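Local coordinates for envelope polyprotein (Puumala orthohantavirus, PDB 5FXU), which forms the ectodomain of the viral surface glycoprotein Gn, which together with its partner Gc probably builds the envelope spikes used for host-cell attachment and entry, at residues V29-V34 against W323-I328; C43-H48 against I131-T136; W60-K65 against R278-V283; V125-P130 against I149-E154. All blocks are in the same frame, centred on the assembly; numbering follows the deposited sequence.

Interaction 1 of 4, residues V29-V34 against W323-I328; sequences VPLTQV and WAPGII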
loop_
_atom_site.group_PDB
_atom_site.type_symbol
_atom_site.label_atom_id
_atom_site.label_comp_id
_atom_site.label_asym_id
_atom_site.label_seq_id
_atom_site.Cartn_x
_atom_site.Cartn_y
_atom_site.Cartn_z
ATOM N N VAL A 29 12.301 -12.563 -7.355
ATOM C CA VAL A 29 13.516 -12.154 -8.044
ATOM C C VAL A 29 14.586 -12.087 -6.940
ATOM O O VAL A 29 14.253 -11.748 -5.797
ATOM C CB VAL A 29 13.449 -10.768 -8.772
ATOM C CG1 VAL A 29 12.241 -10.612 -9.668
ATOM C CG2 VAL A 29 13.502 -9.597 -7.808
ATOM N N PRO A 30 15.869 -12.347 -7.270
ATOM C CA PRO A 30 16.960 -12.158 -6.284
ATOM C C PRO A 30 17.099 -10.699 -5.822
ATOM O O PRO A 30 16.747 -9.803 -6.572
ATOM C CB PRO A 30 18.224 -12.595 -7.059
ATOM C CG PRO A 30 17.727 -13.416 -8.192
ATOM C CD PRO A 30 16.383 -12.834 -8.559
ATOM N N LEU A 31 17.608 -10.463 -4.619
ATOM C CA LEU A 31 17.703 -9.086 -4.077
ATOM C C LEU A 31 18.551 -8.154 -4.911
ATOM O O LEU A 31 18.210 -6.986 -5.076
ATOM C CB LEU A 31 18.305 -9.051 -2.660
ATOM C CG LEU A 31 17.528 -9.349 -1.391
ATOM C CD1 LEU A 31 18.273 -8.738 -0.216
ATOM C CD2 LEU A 31 16.121 -8.834 -1.407
ATOM N N THR A 32 19.672 -8.666 -5.412
ATOM C CA THR A 32 20.605 -7.866 -6.222
ATOM C C THR A 32 19.936 -7.252 -7.448
ATOM O O THR A 32 20.314 -6.172 -7.875
ATOM C CB THR A 32 21.844 -8.676 -6.662
ATOM O OG1 THR A 32 21.429 -9.881 -7.304
ATOM C CG2 THR A 32 22.719 -9.040 -5.454
ATOM N N GLN A 33 18.916 -7.920 -7.975
ATOM C CA GLN A 33 18.141 -7.394 -9.094
ATOM C C GLN A 33 17.100 -6.339 -8.761
ATOM O O GLN A 33 16.616 -5.669 -9.672
ATOM C CB GLN A 33 17.502 -8.542 -9.866
ATOM C CG GLN A 33 18.528 -9.393 -10.595
ATOM C CD GLN A 33 17.907 -10.563 -11.330
ATOM O OE1 GLN A 33 16.727 -10.536 -11.716
ATOM N NE2 GLN A 33 18.717 -11.608 -11.546
ATOM N N VAL A 34 16.765 -6.173 -7.486
ATOM C CA VAL A 34 15.679 -5.282 -7.061
ATOM C C VAL A 34 16.019 -3.830 -7.313
ATOM O O VAL A 34 15.166 -3.052 -7.753
ATOM C CB VAL A 34 15.338 -5.492 -5.567
ATOM C CG1 VAL A 34 14.333 -4.482 -5.060
ATOM C CG2 VAL A 34 14.796 -6.895 -5.339
ATOM N N TRP A 323 13.285 -0.349 3.929
ATOM C CA TRP A 323 13.150 -1.579 3.215
ATOM C C TRP A 323 13.854 -2.660 4.047
ATOM O O TRP A 323 15.062 -2.593 4.241
ATOM C CB TRP A 323 13.815 -1.437 1.843
ATOM C CG TRP A 323 13.803 -2.690 1.045
ATOM C CD1 TRP A 323 12.826 -3.604 0.983
ATOM C CD2 TRP A 323 14.835 -3.137 0.172
ATOM N NE1 TRP A 323 13.180 -4.601 0.144
ATOM C CE2 TRP A 323 14.416 -4.337 -0.372
ATOM C CE3 TRP A 323 16.070 -2.612 -0.213
ATOM C CZ2 TRP A 323 15.183 -5.051 -1.286
ATOM C CZ3 TRP A 323 16.836 -3.304 -1.114
ATOM C CH2 TRP A 323 16.391 -4.523 -1.645
ATOM N N ALA A 324 13.098 -3.648 4.526
ATOM C CA ALA A 324 13.610 -4.611 5.480
ATOM C C ALA A 324 13.397 -6.047 5.039
ATOM O O ALA A 324 12.503 -6.728 5.520
ATOM C CB ALA A 324 12.996 -4.357 6.848
ATOM N N PRO A 325 14.219 -6.510 4.107
ATOM C CA PRO A 325 14.013 -7.859 3.601
ATOM C C PRO A 325 14.354 -8.884 4.650
ATOM O O PRO A 325 15.374 -8.756 5.330
ATOM C CB PRO A 325 14.959 -7.956 2.417
ATOM C CG PRO A 325 15.858 -6.782 2.472
ATOM C CD PRO A 325 15.181 -5.736 3.294
ATOM N N GLY A 326 13.474 -9.865 4.802
ATOM C CA GLY A 326 13.623 -10.907 5.808
ATOM C C GLY A 326 13.219 -10.480 7.211
ATOM O O GLY A 326 13.449 -11.207 8.152
ATOM N N ILE A 327 12.611 -9.309 7.362
ATOM C CA ILE A 327 12.171 -8.813 8.675
ATOM C C ILE A 327 10.744 -8.262 8.578
ATOM O O ILE A 327 10.469 -7.425 7.729
ATOM C CB ILE A 327 13.062 -7.668 9.173
ATOM C CG1 ILE A 327 14.530 -8.115 9.218
ATOM C CG2 ILE A 327 12.586 -7.174 10.542
ATOM C CD1 ILE A 327 15.516 -7.010 9.519
ATOM N N ILE A 328 9.860 -8.718 9.463
ATOM C CA ILE A 328 8.551 -8.100 9.624
ATOM C C ILE A 328 8.746 -6.914 10.562
ATOM O O ILE A 328 8.870 -7.113 11.783
ATOM C CB ILE A 328 7.519 -9.074 10.212
ATOM C CG1 ILE A 328 7.411 -10.306 9.322
ATOM C CG2 ILE A 328 6.137 -8.382 10.353
ATOM C CD1 ILE A 328 6.697 -11.463 9.963
#
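L31 and V34 reach the far end of the W323 indole, a worked example of how one tryptophan joins parts of a chain that lie nearly 300 residues apart. The aliphatic-aromatic contacts all fall on the six-membered ring. W323 CZ2 lies 3.9 Å from both L31 CD2 and V34 CG1. V34 CG1 is also 4.0 Å from W323 CH2, so this methyl serves two adjacent ring carbons. Valine and indole approach from opposite directions, whereas the leucine slides past the ring. With W323 CG opposite its own backbone N (chi1 177°), the indole extends away from its strand toward residues 31-34.

The purely aliphatic contacts are made by P325. L31 CD2 stands 4.1 Å from P325 CB, while L31 CD1 comes equally near P325 CG, and both branches of the leucine are thus engaged. P325 CD lies 3.8 Å above one face of the W323 ring, toward its rim. The proline is held there by a type II turn from A324 to I327, in which G326 takes the positive phi.

Backbone bonds join the segments to other parts of the chain: V29 pairs with C121 and A324 with S309. L114, C116 and C121 also pack on the indole. Between the two segments, cohesion comes from buried hydrocarbon surface and depends on fit more than on bond direction.

Interaction 2 of 4, residues C43-H48 against I131-T136; sequences CNFDLH and IQTCIT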
loop_
_atom_site.group_PDB
_atom_site.type_symbol
_atom_site.label_atom_id
_atom_site.label_comp_id
_atom_site.label_asym_id
_atom_site.label_seq_id
_atom_site.Cartn_x
_atom_site.Cartn_y
_atom_site.Cartn_z
ATOM N N CYS A 43 1.353 0.526 -22.833
ATOM C CA CYS A 43 -0.076 0.809 -22.794
ATOM C C CYS A 43 -0.372 2.215 -23.298
ATOM O O CYS A 43 0.467 3.106 -23.188
ATOM C CB CYS A 43 -0.597 0.662 -21.360
ATOM S SG CYS A 43 -0.459 -1.002 -20.622
ATOM N N ASN A 44 -1.572 2.400 -23.854
ATOM C CA ASN A 44 -2.014 3.701 -24.402
ATOM C C ASN A 44 -2.677 4.530 -23.305
ATOM O O ASN A 44 -3.890 4.811 -23.346
ATOM C CB ASN A 44 -2.942 3.541 -25.626
ATOM C CG ASN A 44 -4.144 2.632 -25.363
ATOM O OD1 ASN A 44 -4.069 1.671 -24.580
ATOM N ND2 ASN A 44 -5.261 2.932 -26.023
ATOM N N PHE A 45 -1.869 4.878 -22.306
ATOM C CA PHE A 45 -2.296 5.768 -21.242
ATOM C C PHE A 45 -1.158 6.700 -20.811
ATOM O O PHE A 45 -0.004 6.506 -21.198
ATOM C CB PHE A 45 -2.980 5.012 -20.064
ATOM C CG PHE A 45 -2.185 3.848 -19.457
ATOM C CD1 PHE A 45 -0.858 3.986 -19.044
ATOM C CD2 PHE A 45 -2.832 2.628 -19.222
ATOM C CE1 PHE A 45 -0.190 2.920 -18.457
ATOM C CE2 PHE A 45 -2.167 1.562 -18.642
ATOM C CZ PHE A 45 -0.842 1.707 -18.246
ATOM N N ASP A 46 -1.513 7.716 -20.025
ATOM C CA ASP A 46 -0.605 8.789 -19.649
ATOM C C ASP A 46 0.014 8.548 -18.255
ATOM O O ASP A 46 -0.522 8.965 -17.224
ATOM C CB ASP A 46 -1.370 10.115 -19.709
ATOM C CG ASP A 46 -0.485 11.314 -19.514
ATOM O OD1 ASP A 46 0.748 11.141 -19.431
ATOM O OD2 ASP A 46 -1.018 12.439 -19.420
ATOM N N LEU A 47 1.149 7.857 -18.251
ATOM C CA LEU A 47 1.875 7.517 -17.025
ATOM C C LEU A 47 2.324 8.758 -16.248
ATOM O O LEU A 47 2.980 9.635 -16.796
ATOM C CB LEU A 47 3.104 6.637 -17.332
ATOM C CG LEU A 47 3.030 5.100 -17.201
ATOM C CD1 LEU A 47 4.416 4.508 -16.922
ATOM C CD2 LEU A 47 2.010 4.592 -16.177
ATOM N N HIS A 48 1.977 8.806 -14.966
ATOM C CA HIS A 48 2.544 9.788 -14.059
ATOM C C HIS A 48 4.012 9.405 -13.764
ATOM O O HIS A 48 4.306 8.250 -13.486
ATOM C CB HIS A 48 1.716 9.878 -12.776
ATOM C CG HIS A 48 1.853 11.193 -12.073
ATOM N ND1 HIS A 48 2.849 11.446 -11.155
ATOM C CD2 HIS A 48 1.135 12.339 -12.177
ATOM C CE1 HIS A 48 2.739 12.689 -10.718
ATOM N NE2 HIS A 48 1.702 13.250 -11.318
ATOM N N ILE A 131 -11.191 5.822 -15.428
ATOM C CA ILE A 131 -12.140 4.848 -15.953
ATOM C C ILE A 131 -12.222 4.899 -17.496
ATOM O O ILE A 131 -12.541 3.891 -18.097
ATOM C CB ILE A 131 -13.509 4.981 -15.248
ATOM C CG1 ILE A 131 -13.335 4.620 -13.762
ATOM C CG2 ILE A 131 -14.544 4.033 -15.848
ATOM C CD1 ILE A 131 -14.491 4.967 -12.840
ATOM N N GLN A 132 -11.855 6.030 -18.117
ATOM C CA GLN A 132 -11.799 6.179 -19.593
ATOM C C GLN A 132 -10.862 5.177 -20.267
ATOM O O GLN A 132 -11.048 4.848 -21.442
ATOM C CB GLN A 132 -11.354 7.593 -20.012
ATOM C CG GLN A 132 -12.400 8.694 -19.845
ATOM C CD GLN A 132 -12.606 9.164 -18.384
ATOM O OE1 GLN A 132 -11.894 8.738 -17.427
ATOM N NE2 GLN A 132 -13.618 10.001 -18.198
ATOM N N THR A 133 -9.857 4.701 -19.537
ATOM C CA THR A 133 -8.951 3.669 -20.034
ATOM C C THR A 133 -9.693 2.419 -20.517
ATOM O O THR A 133 -9.278 1.802 -21.492
ATOM C CB THR A 133 -7.931 3.247 -18.960
ATOM O OG1 THR A 133 -7.403 4.407 -18.343
ATOM C CG2 THR A 133 -6.765 2.501 -19.584
ATOM N N CYS A 134 -10.781 2.079 -19.837
ATOM C CA CYS A 134 -11.698 1.019 -20.245
ATOM C C CYS A 134 -12.342 1.183 -21.640
ATOM O O CYS A 134 -12.727 0.195 -22.264
ATOM C CB CYS A 134 -12.805 0.873 -19.189
ATOM S SG CYS A 134 -12.234 0.103 -17.631
ATOM N N ILE A 135 -12.466 2.420 -22.123
ATOM C CA ILE A 135 -12.932 2.684 -23.487
ATOM C C ILE A 135 -11.775 2.496 -24.467
ATOM O O ILE A 135 -11.971 1.935 -25.548
ATOM C CB ILE A 135 -13.552 4.103 -23.615
ATOM C CG1 ILE A 135 -14.793 4.201 -22.739
ATOM C CG2 ILE A 135 -13.930 4.416 -25.064
ATOM C CD1 ILE A 135 -15.163 5.620 -22.386
ATOM N N THR A 136 -10.582 2.960 -24.098
ATOM C CA THR A 136 -9.466 2.972 -25.018
ATOM C C THR A 136 -8.721 1.662 -25.152
ATOM O O THR A 136 -7.933 1.514 -26.098
ATOM C CB THR A 136 -8.409 4.024 -24.632
ATOM O OG1 THR A 136 -7.862 3.741 -23.339
ATOM C CG2 THR A 136 -9.008 5.411 -24.671
#
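The carbonyl O of T136, at the last residue of the short helix 133-136, receives the amide of N44 across the contact: N44 ND2 lies 3.0 Å from T136 O, with a nearly straight N-H...O angle of 164°. N44 is the centre of an inverse gamma turn, closed by a weak bond, and it faces the C-terminal end of the helix, where backbone carbonyls commonly look outside the helix for donors. The oxygen lies in the amide plane of the asparagine, but the donor sits well above the carbonyl plane, 57° out of it, and so bonds away from the lone-pair directions. Placing N44 CG between its backbone N and carbonyl carbon (chi1 54°) folds the amide over toward the helix. N44 ND2 also passes 3.6 Å from T136 CB. The other end of the amide is used as well, since N44 OD1 bonds T137 OG1, and the two bonds together should fix its rotation.

Beside this polar pair runs an apolar one, between F45 and T133. The T133 hydroxyl hydrogen-bonds back to P130 O, and its CG2 methyl is left facing the F45 ring. Disulfides anchor both segments, C43 to C140 and C134 to C9, and Y153 packs against F45 and T133 alike. At the aromatic edge, close to the ring plane, T133 CG2 stands 4.0 Å from F45 CD2.

Interaction 3 of 4, residues W60-K65 against R278-V283; sequences WTWEMK and RIIGKV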
loop_
_atom_site.group_PDB
_atom_site.type_symbol
_atom_site.label_atom_id
_atom_site.label_comp_id
_atom_site.label_asym_id
_atom_site.label_seq_id
_atom_site.Cartn_x
_atom_site.Cartn_y
_atom_site.Cartn_z
ATOM N N TRP A 60 17.587 -2.430 5.694
ATOM C CA TRP A 60 17.823 -3.047 6.967
ATOM C C TRP A 60 17.711 -4.557 6.775
ATOM O O TRP A 60 16.675 -5.051 6.360
ATOM C CB TRP A 60 16.769 -2.551 7.967
ATOM C CG TRP A 60 16.893 -3.130 9.341
ATOM C CD1 TRP A 60 18.056 -3.467 9.991
ATOM C CD2 TRP A 60 15.827 -3.431 10.251
ATOM N NE1 TRP A 60 17.781 -3.997 11.221
ATOM C CE2 TRP A 60 16.422 -3.981 11.421
ATOM C CE3 TRP A 60 14.444 -3.308 10.200
ATOM C CZ2 TRP A 60 15.658 -4.384 12.539
ATOM C CZ3 TRP A 60 13.695 -3.711 11.290
ATOM C CH2 TRP A 60 14.305 -4.243 12.449
ATOM N N THR A 61 18.787 -5.283 7.091
ATOM C CA THR A 61 18.923 -6.721 6.776
ATOM C C THR A 61 19.440 -7.495 8.004
ATOM O O THR A 61 20.044 -6.915 8.880
ATOM C CB THR A 61 19.916 -6.929 5.605
ATOM O OG1 THR A 61 21.154 -6.263 5.887
ATOM C CG2 THR A 61 19.374 -6.356 4.359
ATOM N N TRP A 62 19.209 -8.798 8.057
ATOM C CA TRP A 62 19.727 -9.614 9.152
ATOM C C TRP A 62 20.532 -10.805 8.631
ATOM O O TRP A 62 20.257 -11.279 7.532
ATOM C CB TRP A 62 18.581 -10.073 10.058
ATOM C CG TRP A 62 17.729 -11.218 9.557
ATOM C CD1 TRP A 62 16.580 -11.128 8.839
ATOM C CD2 TRP A 62 17.936 -12.611 9.804
ATOM N NE1 TRP A 62 16.084 -12.372 8.584
ATOM C CE2 TRP A 62 16.881 -13.304 9.184
ATOM C CE3 TRP A 62 18.922 -13.340 10.471
ATOM C CZ2 TRP A 62 16.780 -14.708 9.204
ATOM C CZ3 TRP A 62 18.816 -14.738 10.518
ATOM C CH2 TRP A 62 17.748 -15.404 9.890
ATOM N N GLU A 63 21.509 -11.261 9.441
ATOM C CA GLU A 63 22.307 -12.461 9.186
ATOM C C GLU A 63 22.392 -13.287 10.460
ATOM O O GLU A 63 22.453 -12.736 11.540
ATOM C CB GLU A 63 23.737 -12.103 8.753
ATOM C CG GLU A 63 23.800 -11.201 7.533
ATOM C CD GLU A 63 25.198 -11.030 6.916
ATOM O OE1 GLU A 63 26.233 -11.125 7.628
ATOM O OE2 GLU A 63 25.250 -10.780 5.685
ATOM N N MET A 64 22.412 -14.605 10.335
ATOM C CA MET A 64 22.738 -15.439 11.466
ATOM C C MET A 64 24.191 -15.200 11.954
ATOM O O MET A 64 25.115 -15.018 11.159
ATOM C CB MET A 64 22.537 -16.920 11.151
ATOM C CG MET A 64 22.883 -17.787 12.352
ATOM S SD MET A 64 22.468 -19.517 12.175
ATOM C CE MET A 64 23.241 -20.100 13.667
ATOM N N LYS A 65 24.355 -15.219 13.270
ATOM C CA LYS A 65 25.638 -15.064 13.936
ATOM C C LYS A 65 25.732 -16.029 15.116
ATOM O O LYS A 65 24.725 -16.484 15.623
ATOM C CB LYS A 65 25.783 -13.629 14.431
ATOM C CG LYS A 65 27.186 -13.255 14.862
ATOM C CD LYS A 65 27.529 -11.804 14.531
ATOM C CE LYS A 65 29.011 -11.489 14.766
ATOM N NZ LYS A 65 29.352 -11.386 16.220
ATOM N N ARG A 278 8.701 -18.864 8.434
ATOM C CA ARG A 278 9.250 -19.366 9.697
ATOM C C ARG A 278 9.871 -18.220 10.513
ATOM O O ARG A 278 10.836 -17.593 10.091
ATOM C CB ARG A 278 10.276 -20.482 9.418
ATOM C CG ARG A 278 11.153 -20.855 10.603
ATOM C CD ARG A 278 11.965 -22.131 10.387
ATOM N NE ARG A 278 13.110 -22.142 11.323
ATOM C CZ ARG A 278 13.970 -23.148 11.488
ATOM N NH1 ARG A 278 13.850 -24.277 10.792
ATOM N NH2 ARG A 278 14.960 -23.027 12.375
ATOM N N ILE A 279 9.329 -17.991 11.705
ATOM C CA ILE A 279 9.773 -16.917 12.588
ATOM C C ILE A 279 10.997 -17.351 13.391
ATOM O O ILE A 279 11.021 -18.448 13.922
ATOM C CB ILE A 279 8.615 -16.448 13.488
ATOM C CG1 ILE A 279 7.681 -15.592 12.633
ATOM C CG2 ILE A 279 9.121 -15.651 14.669
ATOM C CD1 ILE A 279 6.307 -15.410 13.217
ATOM N N ILE A 280 11.997 -16.468 13.455
ATOM C CA ILE A 280 13.306 -16.756 14.030
ATOM C C ILE A 280 13.514 -15.989 15.320
ATOM O O ILE A 280 13.997 -16.548 16.280
ATOM C CB ILE A 280 14.470 -16.394 13.062
ATOM C CG1 ILE A 280 14.265 -16.950 11.649
ATOM C CG2 ILE A 280 15.797 -16.908 13.597
ATOM C CD1 ILE A 280 14.233 -18.461 11.542
ATOM N N GLY A 281 13.208 -14.699 15.340
ATOM C CA GLY A 281 13.310 -13.935 16.575
ATOM C C GLY A 281 13.318 -12.436 16.414
ATOM O O GLY A 281 13.272 -11.934 15.290
ATOM N N LYS A 282 13.403 -11.736 17.548
ATOM C CA LYS A 282 13.396 -10.266 17.578
ATOM C C LYS A 282 14.718 -9.642 17.128
ATOM O O LYS A 282 15.786 -10.085 17.528
ATOM C CB LYS A 282 13.012 -9.758 18.966
ATOM C CG LYS A 282 11.578 -10.137 19.306
ATOM C CD LYS A 282 11.237 -10.053 20.791
ATOM C CE LYS A 282 10.144 -11.061 21.147
ATOM N NZ LYS A 282 9.336 -10.621 22.319
ATOM N N VAL A 283 14.621 -8.614 16.289
ATOM C CA VAL A 283 15.780 -7.862 15.850
ATOM C C VAL A 283 15.561 -6.361 15.961
ATOM O O VAL A 283 14.434 -5.873 15.911
ATOM C CB VAL A 283 16.206 -8.236 14.407
ATOM C CG1 VAL A 283 16.719 -9.668 14.362
ATOM C CG2 VAL A 283 15.064 -8.046 13.422
#
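A classic beta bulge, formed by I280 and G281 opposite A300, marks the strand on which W60 and W62 pack from another sheet. Strand 278-285 is an outer member of a three-stranded antiparallel sheet, and the touching parts of the two strands run 137° apart. W62 meets the first bulge residue: I280 CG1 stands 4.2 Å from both W62 CZ2 and W62 CH2, the isoleucine crossing the indole at about a right angle. W60 meets V283, beyond the bulge. V283 CG2 lies 3.8 Å from W60 CZ2 and 4.0 Å from W60 CH2, while the V283 carbonyl carbon lies in the indole plane at the ring edge. V283 O approaches W60 CH2 to 3.8 Å.

The two tryptophans, two residues apart, are swung in different directions. W60 CG is opposite the backbone N (chi1 179°), whereas that of W62 sits between the backbone N and the carbonyl carbon (chi1 77°), which sends the indoles to V283 and I280 respectively on strand 278-285. I327 is common to both, touching W60, W62 and V283. W62 NE1, buried in this apolar setting, makes weak hydrogen bonds to G326 O and F301 O.

At G281 the extended backbone with positive phi would press a beta carbon against the preceding carbonyl O, a geometry that suits glycine. Two successive residues facing a single one, here with the first turned to W62, make the classic bulge of antiparallel beta structure.

Interaction 4 of 4, residues V125-P130 against I149-E154; sequences VFLIGP and IQVNYE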
loop_
_atom_site.group_PDB
_atom_site.type_symbol
_atom_site.label_atom_id
_atom_site.label_comp_id
_atom_site.label_asym_id
_atom_site.label_seq_id
_atom_site.Cartn_x
_atom_site.Cartn_y
_atom_site.Cartn_z
ATOM N N VAL A 125 2.724 -5.347 -8.313
ATOM C CA VAL A 125 2.505 -4.203 -9.205
ATOM C C VAL A 125 1.084 -3.688 -9.033
ATOM O O VAL A 125 0.151 -4.462 -9.095
ATOM C CB VAL A 125 2.754 -4.602 -10.663
ATOM C CG1 VAL A 125 2.372 -3.477 -11.601
ATOM C CG2 VAL A 125 4.211 -4.967 -10.842
ATOM N N PHE A 126 0.958 -2.388 -8.832
ATOM C CA PHE A 126 -0.331 -1.716 -8.710
ATOM C C PHE A 126 -0.522 -0.809 -9.914
ATOM O O PHE A 126 0.388 -0.053 -10.271
ATOM C CB PHE A 126 -0.362 -0.857 -7.451
ATOM C CG PHE A 126 -0.366 -1.658 -6.181
ATOM C CD1 PHE A 126 0.844 -2.035 -5.563
ATOM C CD2 PHE A 126 -1.558 -2.055 -5.591
ATOM C CE1 PHE A 126 0.852 -2.796 -4.389
ATOM C CE2 PHE A 126 -1.552 -2.829 -4.425
ATOM C CZ PHE A 126 -0.339 -3.201 -3.827
ATOM N N LEU A 127 -1.712 -0.857 -10.518
ATOM C CA LEU A 127 -2.072 0.038 -11.625
ATOM C C LEU A 127 -3.354 0.725 -11.287
ATOM O O LEU A 127 -4.356 0.073 -11.002
ATOM C CB LEU A 127 -2.240 -0.785 -12.874
ATOM C CG LEU A 127 -2.629 -0.049 -14.142
ATOM C CD1 LEU A 127 -1.507 0.861 -14.589
ATOM C CD2 LEU A 127 -2.937 -1.060 -15.233
ATOM N N ILE A 128 -3.313 2.052 -11.284
ATOM C CA ILE A 128 -4.468 2.899 -10.956
ATOM C C ILE A 128 -4.629 3.911 -12.063
ATOM O O ILE A 128 -3.661 4.514 -12.498
ATOM C CB ILE A 128 -4.213 3.689 -9.680
ATOM C CG1 ILE A 128 -3.949 2.728 -8.517
ATOM C CG2 ILE A 128 -5.401 4.576 -9.323
ATOM C CD1 ILE A 128 -3.340 3.406 -7.306
ATOM N N GLY A 129 -5.853 4.133 -12.508
ATOM C CA GLY A 129 -6.059 5.116 -13.541
ATOM C C GLY A 129 -7.487 5.465 -13.866
ATOM O O GLY A 129 -8.420 4.951 -13.272
ATOM N N PRO A 130 -7.667 6.364 -14.826
ATOM C CA PRO A 130 -9.042 6.833 -15.099
ATOM C C PRO A 130 -9.905 5.756 -15.728
ATOM O O PRO A 130 -9.416 4.884 -16.471
ATOM C CB PRO A 130 -8.850 8.026 -16.031
ATOM C CG PRO A 130 -7.380 8.194 -16.197
ATOM C CD PRO A 130 -6.679 6.958 -15.739
ATOM N N ILE A 149 3.814 -8.478 -17.945
ATOM C CA ILE A 149 2.529 -8.440 -17.289
ATOM C C ILE A 149 1.483 -8.059 -18.313
ATOM O O ILE A 149 1.532 -6.998 -18.923
ATOM C CB ILE A 149 2.498 -7.432 -16.123
ATOM C CG1 ILE A 149 3.765 -7.559 -15.265
ATOM C CG2 ILE A 149 1.237 -7.630 -15.285
ATOM C CD1 ILE A 149 3.875 -6.529 -14.164
ATOM N N GLN A 150 0.513 -8.945 -18.455
ATOM C CA GLN A 150 -0.637 -8.752 -19.306
ATOM C C GLN A 150 -1.737 -8.052 -18.499
ATOM O O GLN A 150 -2.291 -8.621 -17.559
ATOM C CB GLN A 150 -1.105 -10.128 -19.795
ATOM C CG GLN A 150 -2.429 -10.185 -20.552
ATOM C CD GLN A 150 -2.345 -9.726 -21.982
ATOM O OE1 GLN A 150 -1.283 -9.379 -22.483
ATOM N NE2 GLN A 150 -3.473 -9.762 -22.664
ATOM N N VAL A 151 -2.032 -6.811 -18.867
ATOM C CA VAL A 151 -3.157 -6.090 -18.303
ATOM C C VAL A 151 -4.355 -6.419 -19.160
ATOM O O VAL A 151 -4.298 -6.225 -20.362
ATOM C CB VAL A 151 -2.930 -4.571 -18.282
ATOM C CG1 VAL A 151 -4.083 -3.874 -17.563
ATOM C CG2 VAL A 151 -1.622 -4.216 -17.582
ATOM N N ASN A 152 -5.423 -6.924 -18.549
ATOM C CA ASN A 152 -6.662 -7.268 -19.244
ATOM C C ASN A 152 -7.796 -6.441 -18.687
ATOM O O ASN A 152 -8.111 -6.526 -17.491
ATOM C CB ASN A 152 -7.005 -8.743 -19.093
ATOM C CG ASN A 152 -6.050 -9.642 -19.858
ATOM O OD1 ASN A 152 -5.717 -9.385 -21.016
ATOM N ND2 ASN A 152 -5.617 -10.721 -19.214
ATOM N N TYR A 153 -8.414 -5.649 -19.557
ATOM C CA TYR A 153 -9.572 -4.854 -19.176
ATOM C C TYR A 153 -10.767 -5.677 -19.579
ATOM O O TYR A 153 -10.875 -6.067 -20.729
ATOM C CB TYR A 153 -9.545 -3.509 -19.874
ATOM C CG TYR A 153 -8.407 -2.629 -19.402
ATOM C CD1 TYR A 153 -7.125 -2.792 -19.905
ATOM C CD2 TYR A 153 -8.621 -1.600 -18.484
ATOM C CE1 TYR A 153 -6.085 -1.973 -19.495
ATOM C CE2 TYR A 153 -7.575 -0.786 -18.067
ATOM C CZ TYR A 153 -6.315 -0.977 -18.571
ATOM O OH TYR A 153 -5.257 -0.192 -18.155
ATOM N N GLU A 154 -11.634 -5.971 -18.620
ATOM C CA GLU A 154 -12.751 -6.882 -18.823
ATOM C C GLU A 154 -14.028 -6.221 -18.344
ATOM O O GLU A 154 -14.042 -5.629 -17.260
ATOM C CB GLU A 154 -12.486 -8.167 -18.042
ATOM C CG GLU A 154 -13.017 -9.449 -18.693
ATOM C CD GLU A 154 -12.018 -10.610 -18.629
ATOM O OE1 GLU A 154 -11.398 -10.821 -17.554
ATOM O OE2 GLU A 154 -11.842 -11.285 -19.672
#
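V125 and L127 pack against I149, V151 and Y153 in a buried, wholly side-chain contact between two layers of beta structure. Strand 120-130, paired with strands 19-30 and 107-116, supplies one layer; strand 147-155 of a four-stranded mixed sheet supplies the other. At one end V125 and I149 reach toward each other tip to tip, V125 CG2 lying 3.7 Å from I149 CD1. Further along, a single leucine methyl does the work: L127 CD2 is 3.8 Å from V151 CG1 and 4.1 Å from V151 CG2, so it faces both branches of the valine. L127 CG lies opposite the backbone N (chi1 179°), which stretches the side chain out across the interface.

The strand axes approach to 10.8 Å and cross at -36°, values in keeping with the face-to-face packing of twisted sheets in a beta sandwich. L5, on strand 3-9 next to 147-155, touches both L127 and I149, while L26 covers I149 and L144 covers V125.

Residues between the contact points turn elsewhere. F126 makes an edge-to-face stack with F194. Q150 NE2 donates to N152 OD1 at 2.8 Å, and N152 ND2 in turn bonds E4. Y153 comes in from the side, crossing the leucine at about a right angle, and its OH oxygen ends 3.8 Å from L127 CD2.

How the interactions relate
The four contacts fall into two pairs. Interactions 1 and 3, centres about 13 Å apart, share a boundary where W323 O and W60 N, 2.9 Å apart, probably form a hydrogen bond. Interactions 2 and 4 are closer, about 9 Å between centres, and meet at the Y153 hydroxyl, whose OH lies 3.4 Å from T133 CG2 and 3.6 Å from F45 CE2. Interactions 1 and 4, about 25 Å apart by centres, draw on neighbouring strands, 19-30 and 120-130. Interactions 2 and 3 lie on opposite sides of the chain's centre, about 43 Å apart. Attached glycan sugars (NAG) lie about 8 Å from the L31 side chain and about 7 Å from that of W62.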